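Local structure of HP0958 (Helicobacter pylori, 3NA7) at residues Leu7-Ile11 against Arg230-Ala234; Ala37-Lys41 against Leu137-Ala141; Thr72-Ile76 against Ala102-Ser106. The protein probably acts in flagellar biogenesis as an export chaperone and post-transcriptional regulator, using a long coiled-coil hairpin joined to a zinc-ribbon domain. All blocks are in the same frame, centred on the assembly; numbering follows the deposited sequence.

Contact 1. Residues Leu7-Ile11 against Arg230-Ala234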
# COMPACT_ATOMS: atom_id res chain seq x y z
N LEU A 7 41.15 1.28 -9.34
CA LEU A 7 40.36 1.39 -8.11
C LEU A 7 39.79 2.79 -7.92
O LEU A 7 38.59 2.95 -7.66
CB LEU A 7 41.23 1.00 -6.91
CG LEU A 7 40.64 0.95 -5.50
CD1 LEU A 7 39.78 -0.30 -5.32
CD2 LEU A 7 41.77 0.95 -4.49
N LYS A 8 40.64 3.80 -8.06
CA LYS A 8 40.21 5.20 -8.01
C LYS A 8 39.11 5.46 -9.03
O LYS A 8 38.10 6.08 -8.71
CB LYS A 8 41.39 6.16 -8.24
CG LYS A 8 41.03 7.64 -8.17
CD LYS A 8 42.24 8.55 -7.89
CE LYS A 8 41.75 9.96 -7.44
NZ LYS A 8 42.86 10.94 -7.12
N GLN A 9 39.30 4.97 -10.25
CA GLN A 9 38.34 5.19 -11.34
C GLN A 9 36.97 4.61 -11.05
O GLN A 9 35.98 5.25 -11.35
CB GLN A 9 38.88 4.65 -12.66
CG GLN A 9 39.62 5.69 -13.46
CD GLN A 9 40.30 5.10 -14.68
OE1 GLN A 9 41.09 4.16 -14.57
NE2 GLN A 9 40.01 5.66 -15.85
N LEU A 10 36.94 3.42 -10.47
CA LEU A 10 35.70 2.73 -10.08
C LEU A 10 35.04 3.37 -8.88
O LEU A 10 33.80 3.36 -8.78
CB LEU A 10 35.98 1.26 -9.76
CG LEU A 10 36.46 0.38 -10.92
CD1 LEU A 10 36.32 -1.10 -10.59
CD2 LEU A 10 35.69 0.71 -12.17
N ILE A 11 35.84 3.91 -7.95
CA ILE A 11 35.28 4.65 -6.82
C ILE A 11 34.54 5.88 -7.32
O ILE A 11 33.40 6.09 -6.93
CB ILE A 11 36.32 4.97 -5.70
CG1 ILE A 11 36.72 3.69 -4.97
CG2 ILE A 11 35.72 5.98 -4.66
CD1 ILE A 11 38.09 3.74 -4.27
N ARG A 230 32.72 -8.98 -3.63
CA ARG A 230 32.81 -7.52 -3.70
C ARG A 230 34.26 -7.02 -3.87
O ARG A 230 35.21 -7.71 -3.49
CB ARG A 230 32.18 -6.93 -2.43
CG ARG A 230 30.67 -7.14 -2.34
CD ARG A 230 30.12 -6.59 -1.04
NE ARG A 230 28.66 -6.51 -1.07
CZ ARG A 230 27.86 -7.45 -0.58
NH1 ARG A 230 28.36 -8.54 -0.00
NH2 ARG A 230 26.55 -7.30 -0.64
N ILE A 231 34.40 -5.82 -4.42
CA ILE A 231 35.67 -5.12 -4.44
C ILE A 231 35.95 -4.48 -3.07
O ILE A 231 35.07 -3.85 -2.49
CB ILE A 231 35.70 -4.03 -5.53
CG1 ILE A 231 35.55 -4.65 -6.92
CG2 ILE A 231 37.00 -3.21 -5.45
CD1 ILE A 231 35.09 -3.65 -7.96
N LEU A 232 37.18 -4.66 -2.58
CA LEU A 232 37.63 -4.17 -1.27
C LEU A 232 38.78 -3.17 -1.36
O LEU A 232 39.70 -3.35 -2.16
CB LEU A 232 38.11 -5.34 -0.41
CG LEU A 232 37.14 -6.09 0.49
CD1 LEU A 232 37.87 -7.25 1.13
CD2 LEU A 232 36.57 -5.16 1.54
N TYR A 233 38.74 -2.13 -0.54
CA TYR A 233 39.90 -1.24 -0.42
C TYR A 233 40.05 -0.65 0.98
O TYR A 233 39.07 -0.43 1.68
CB TYR A 233 39.87 -0.14 -1.48
CG TYR A 233 38.88 0.98 -1.25
CD1 TYR A 233 39.30 2.25 -0.84
CD2 TYR A 233 37.52 0.78 -1.47
CE1 TYR A 233 38.38 3.29 -0.65
CE2 TYR A 233 36.60 1.80 -1.29
CZ TYR A 233 37.02 3.05 -0.87
OH TYR A 233 36.08 4.04 -0.70
N ALA A 234 41.30 -0.42 1.37
CA ALA A 234 41.60 0.32 2.59
C ALA A 234 41.50 1.81 2.31
O ALA A 234 42.14 2.31 1.39
CB ALA A 234 42.99 -0.01 3.07

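Contact 2. Residues Ala37-Lys41 against Leu137-Ala141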
# COMPACT_ATOMS: atom_id res chain seq x y z
N ALA A 37 -2.83 11.89 -0.55
CA ALA A 37 -4.14 12.43 -0.93
C ALA A 37 -4.82 11.57 -1.99
O ALA A 37 -5.96 11.14 -1.80
CB ALA A 37 -4.03 13.89 -1.40
N LEU A 38 -4.11 11.29 -3.08
CA LEU A 38 -4.65 10.42 -4.12
C LEU A 38 -5.03 9.03 -3.59
O LEU A 38 -6.09 8.53 -3.93
CB LEU A 38 -3.67 10.27 -5.30
CG LEU A 38 -3.28 11.53 -6.06
CD1 LEU A 38 -2.17 11.20 -7.07
CD2 LEU A 38 -4.51 12.20 -6.75
N ASN A 39 -4.17 8.41 -2.77
CA ASN A 39 -4.49 7.06 -2.25
C ASN A 39 -5.65 7.05 -1.25
O ASN A 39 -6.42 6.12 -1.26
CB ASN A 39 -3.26 6.35 -1.66
CG ASN A 39 -2.16 6.07 -2.70
OD1 ASN A 39 -0.96 6.13 -2.38
ND2 ASN A 39 -2.55 5.78 -3.94
N ASP A 40 -5.75 8.06 -0.39
CA ASP A 40 -6.85 8.20 0.57
C ASP A 40 -8.16 8.41 -0.18
O ASP A 40 -9.19 7.85 0.20
CB ASP A 40 -6.64 9.40 1.50
CG ASP A 40 -5.58 9.17 2.58
OD1 ASP A 40 -5.09 8.03 2.70
OD2 ASP A 40 -5.26 10.13 3.32
N LYS A 41 -8.11 9.18 -1.26
CA LYS A 41 -9.31 9.50 -2.04
C LYS A 41 -9.84 8.23 -2.69
O LYS A 41 -11.04 8.00 -2.69
CB LYS A 41 -9.00 10.56 -3.11
CG LYS A 41 -10.13 10.90 -4.09
CD LYS A 41 -9.69 12.09 -5.00
CE LYS A 41 -9.91 11.77 -6.50
NZ LYS A 41 -11.35 11.88 -6.91
N LEU A 137 -9.89 16.03 -0.56
CA LEU A 137 -8.67 15.40 -1.03
C LEU A 137 -8.33 15.75 -2.48
O LEU A 137 -7.16 15.89 -2.83
CB LEU A 137 -8.73 13.88 -0.84
CG LEU A 137 -8.76 13.45 0.63
CD1 LEU A 137 -9.40 12.09 0.76
CD2 LEU A 137 -7.36 13.51 1.28
N GLU A 138 -9.36 15.85 -3.33
CA GLU A 138 -9.17 16.32 -4.70
C GLU A 138 -8.68 17.79 -4.69
O GLU A 138 -7.76 18.13 -5.40
CB GLU A 138 -10.48 16.19 -5.49
CG GLU A 138 -10.32 16.53 -6.99
CD GLU A 138 -11.53 16.15 -7.86
OE1 GLU A 138 -11.39 16.13 -9.11
OE2 GLU A 138 -12.60 15.84 -7.31
N LYS A 139 -9.31 18.64 -3.88
CA LYS A 139 -8.86 20.02 -3.68
C LYS A 139 -7.37 20.02 -3.31
O LYS A 139 -6.56 20.71 -3.94
CB LYS A 139 -9.72 20.74 -2.63
CG LYS A 139 -9.56 22.29 -2.57
CD LYS A 139 -10.74 22.93 -1.80
CE LYS A 139 -10.59 24.46 -1.62
NZ LYS A 139 -11.92 25.12 -1.27
N LEU A 140 -7.02 19.19 -2.31
CA LEU A 140 -5.62 19.01 -1.90
C LEU A 140 -4.70 18.57 -3.06
O LEU A 140 -3.69 19.24 -3.35
CB LEU A 140 -5.51 18.12 -0.64
CG LEU A 140 -4.13 17.86 0.02
CD1 LEU A 140 -3.46 19.16 0.48
CD2 LEU A 140 -4.18 16.83 1.20
N ALA A 141 -5.06 17.49 -3.74
CA ALA A 141 -4.24 16.99 -4.89
C ALA A 141 -3.98 18.09 -5.93
O ALA A 141 -2.86 18.25 -6.42
CB ALA A 141 -4.88 15.78 -5.57

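Contact 3. Residues Thr72-Ile76 against Ala102-Ser106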
# COMPACT_ATOMS: atom_id res chain seq x y z
N THR A 72 -48.19 -12.31 7.83
CA THR A 72 -48.67 -12.24 9.20
C THR A 72 -49.98 -11.46 9.30
O THR A 72 -50.91 -11.91 9.96
CB THR A 72 -47.57 -11.68 10.13
OG1 THR A 72 -46.46 -12.56 10.03
CG2 THR A 72 -48.00 -11.64 11.58
N ASN A 73 -50.04 -10.31 8.63
CA ASN A 73 -51.23 -9.46 8.61
C ASN A 73 -52.41 -10.14 7.92
O ASN A 73 -53.55 -9.99 8.38
CB ASN A 73 -50.92 -8.10 7.96
CG ASN A 73 -50.00 -7.22 8.82
OD1 ASN A 73 -49.38 -6.26 8.33
ND2 ASN A 73 -49.90 -7.54 10.09
N ALA A 74 -52.14 -10.89 6.86
CA ALA A 74 -53.18 -11.72 6.22
C ALA A 74 -53.70 -12.77 7.19
O ALA A 74 -54.90 -13.06 7.23
CB ALA A 74 -52.65 -12.39 4.95
N LYS A 75 -52.80 -13.34 7.99
CA LYS A 75 -53.22 -14.31 9.01
C LYS A 75 -54.10 -13.64 10.08
O LYS A 75 -55.16 -14.14 10.47
CB LYS A 75 -52.00 -15.01 9.61
CG LYS A 75 -52.32 -16.04 10.68
CD LYS A 75 -52.89 -17.32 10.10
CE LYS A 75 -53.66 -18.08 11.17
NZ LYS A 75 -54.68 -19.01 10.56
N ILE A 76 -53.68 -12.46 10.53
CA ILE A 76 -54.51 -11.69 11.46
C ILE A 76 -55.92 -11.49 10.89
O ILE A 76 -56.90 -11.90 11.53
CB ILE A 76 -53.83 -10.36 11.87
CG1 ILE A 76 -52.52 -10.68 12.64
CG2 ILE A 76 -54.77 -9.54 12.74
CD1 ILE A 76 -51.58 -9.48 12.92
N ALA A 102 -50.11 -13.73 16.78
CA ALA A 102 -49.91 -13.21 15.44
C ALA A 102 -49.61 -11.71 15.46
O ALA A 102 -48.77 -11.25 14.70
CB ALA A 102 -51.13 -13.50 14.58
N LYS A 103 -50.29 -10.95 16.33
CA LYS A 103 -49.97 -9.53 16.58
C LYS A 103 -48.54 -9.33 17.04
O LYS A 103 -47.87 -8.41 16.58
CB LYS A 103 -50.89 -8.92 17.64
CG LYS A 103 -52.05 -8.07 17.08
CD LYS A 103 -53.10 -7.77 18.17
CE LYS A 103 -53.65 -6.33 18.07
NZ LYS A 103 -53.95 -5.92 16.65
N GLU A 104 -48.08 -10.17 17.97
CA GLU A 104 -46.71 -10.06 18.45
C GLU A 104 -45.70 -10.30 17.34
O GLU A 104 -44.72 -9.59 17.26
CB GLU A 104 -46.43 -10.97 19.65
CG GLU A 104 -46.09 -10.20 20.93
CD GLU A 104 -44.96 -9.17 20.77
OE1 GLU A 104 -43.76 -9.52 20.61
OE2 GLU A 104 -45.28 -7.97 20.85
N ARG A 105 -45.96 -11.28 16.47
CA ARG A 105 -45.03 -11.57 15.38
C ARG A 105 -45.00 -10.38 14.42
O ARG A 105 -43.93 -9.97 13.95
CB ARG A 105 -45.38 -12.88 14.66
CG ARG A 105 -45.32 -14.11 15.59
CD ARG A 105 -45.42 -15.43 14.84
NE ARG A 105 -44.75 -16.47 15.60
CZ ARG A 105 -45.33 -17.56 16.10
NH1 ARG A 105 -46.62 -17.80 15.90
NH2 ARG A 105 -44.61 -18.43 16.80
N SER A 106 -46.15 -9.78 14.18
CA SER A 106 -46.20 -8.58 13.35
C SER A 106 -45.47 -7.40 14.03
O SER A 106 -44.78 -6.63 13.34
CB SER A 106 -47.64 -8.25 12.96
OG SER A 106 -47.79 -6.87 12.75

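Contact 1. Residues Leu7-Ile11 against Arg230-Ala234
I11 sets its CD1 methyl over the face of the Y233 ring, a CH-pi contact in which CD1 stands 3.6 Å from the ring centroid and only 13° off the ring normal. I11 CG1 lies 4.1 Å from Y233 CE2. The two side chains approach from opposite directions. At the root of the same tyrosine, both methyls of L7 meet Y233 CB, CD2 at 3.7 Å, and CD2 approaches the ring obliquely. L7 CD1 also reaches I231 CG2 at 4.0 Å. L10 completes the row: its CD1 meets I231 CD1 at 3.9 Å, the two side chains crossing at about a right angle. With chi1 at 75°, Y233 CG lies between the backbone N and the carbonyl carbon, and this turn carries the ring out to I11. No hydrogen bond joins helix 7-11 to strand 231-233, which run at 109° to each other. I231 and Y233 face the helix, while L232 points the other way, toward the zinc site. Backbone bonds of I231 and Y233 to V194 on one side and of L232 to I223 on the other place strand 231-233 mid-sheet, and L10 also touches I193, M222, and I177 and Y181 of helix 175-188.

Contact 2. Residues Ala37-Lys41 against Leu137-Ala141
L137 reaches across as a knob into the hole formed by A37, D40, K41 and K44 of helix 24-85. Its CB lies 4.0 Å from K41 CB and equally close to A37 O. At CG the chain forks: CD1 runs to K41, 3.8 Å from K41 N, and also meets D40 CB at 3.9 Å, whereas CD2 rests over A37 CA and A37 O. CG lies anti to the carbonyl carbon (chi1 -66°), and from there the two methyls spread along the facing turn. A37, short enough to let the backbones come close, meets L140 CD2, 3.9 Å from A37 CB. On the other flank L38, whose CB points away, brings its CD2 back to 3.8 Å from A141 CB. Segments 37-41 and 137-141 run antiparallel at 158°, axes 9.0 Å apart, as expected of the coiled-coil hairpin formed by helices 24-85 and 91-171; L34 extends the packing to A141. K41 lays its aliphatic chain beside the start of E138, then bends at chi3 and chi4, leaving NZ 4.2 Å from E138 OE2, beyond a salt bridge. D40 OD2 is instead paired with K36 within its own helix. Cohesion across these two turns is therefore apolar, through leucine methyls, alanines, and the CB carbons and backbone of D40 and K41, with at most a loose electrostatic attraction between K41 and E138 at the edge of the contact.

Contact 3. Residues Thr72-Ile76 against Ala102-Ser106
T72 turns its methyl, not its hydroxyl, toward the opposite helix. OG1 lies beside the backbone N and anti to the carbonyl carbon (chi1 -59°), which puts CG2 anti to the backbone N; CG2 enters the groove between A102 and S106, 3.2 Å from A102 O and 3.7 Å from S106 CB. OG1 hydrogen-bonds T68 O one turn back in its own helix; the polar branch is thus satisfied locally while the methyl does the packing. I76, one turn on, presents its CG1 arm to A102: CG1 lies 3.7 Å from A102 CB. Beyond it the extended chain sets CD1 against the A102 carbonyl, 3.8 Å from A102 O, and near K103 N, with S106 CB nearby. Here helices 24-85 and 91-171 form the antiparallel coiled-coil hairpin, and segments 72-76 and 102-106 run at 156° with their axes 9.3 Å apart. T72 is opposite S106 and I76 opposite A102, so the pairing repeats after one turn, and the small A102 and S106 lie against the branched T72 and I76. N73 starts from a CB directed away from the partner helix, but its amide comes back along the flank. ND2 gives S106 OG a weak hydrogen bond, 3.5 Å long with an N-H...O angle of 150°. S106 OG, roughly anti to its backbone N, lies on the N73 side. R105 brings only its CB near T72 CG2, at 4.2 Å, before the rest of the chain leads outward.

Contacts 2 and 3 join the same two helices, 24-85 and 91-171, at points about 52 Å apart between centres, and both are partly buried with charged or polar residues along their margins. Contact 1 is the buried one: it sets helix 4-22 against the zinc-ribbon sheet, about 90 Å from contact 3 between centres and on the opposite side of the chain's centre. Its chemistry is wholly apolar across the segments, including an aromatic face. Contact 2 relies on leucine and alanine with a loose charge pair beyond a salt bridge, whereas contact 3, farther along the hairpin, uses threonine, isoleucine and serine with alanine and has the only hydrogen bond across any of the three contacts, a weak one.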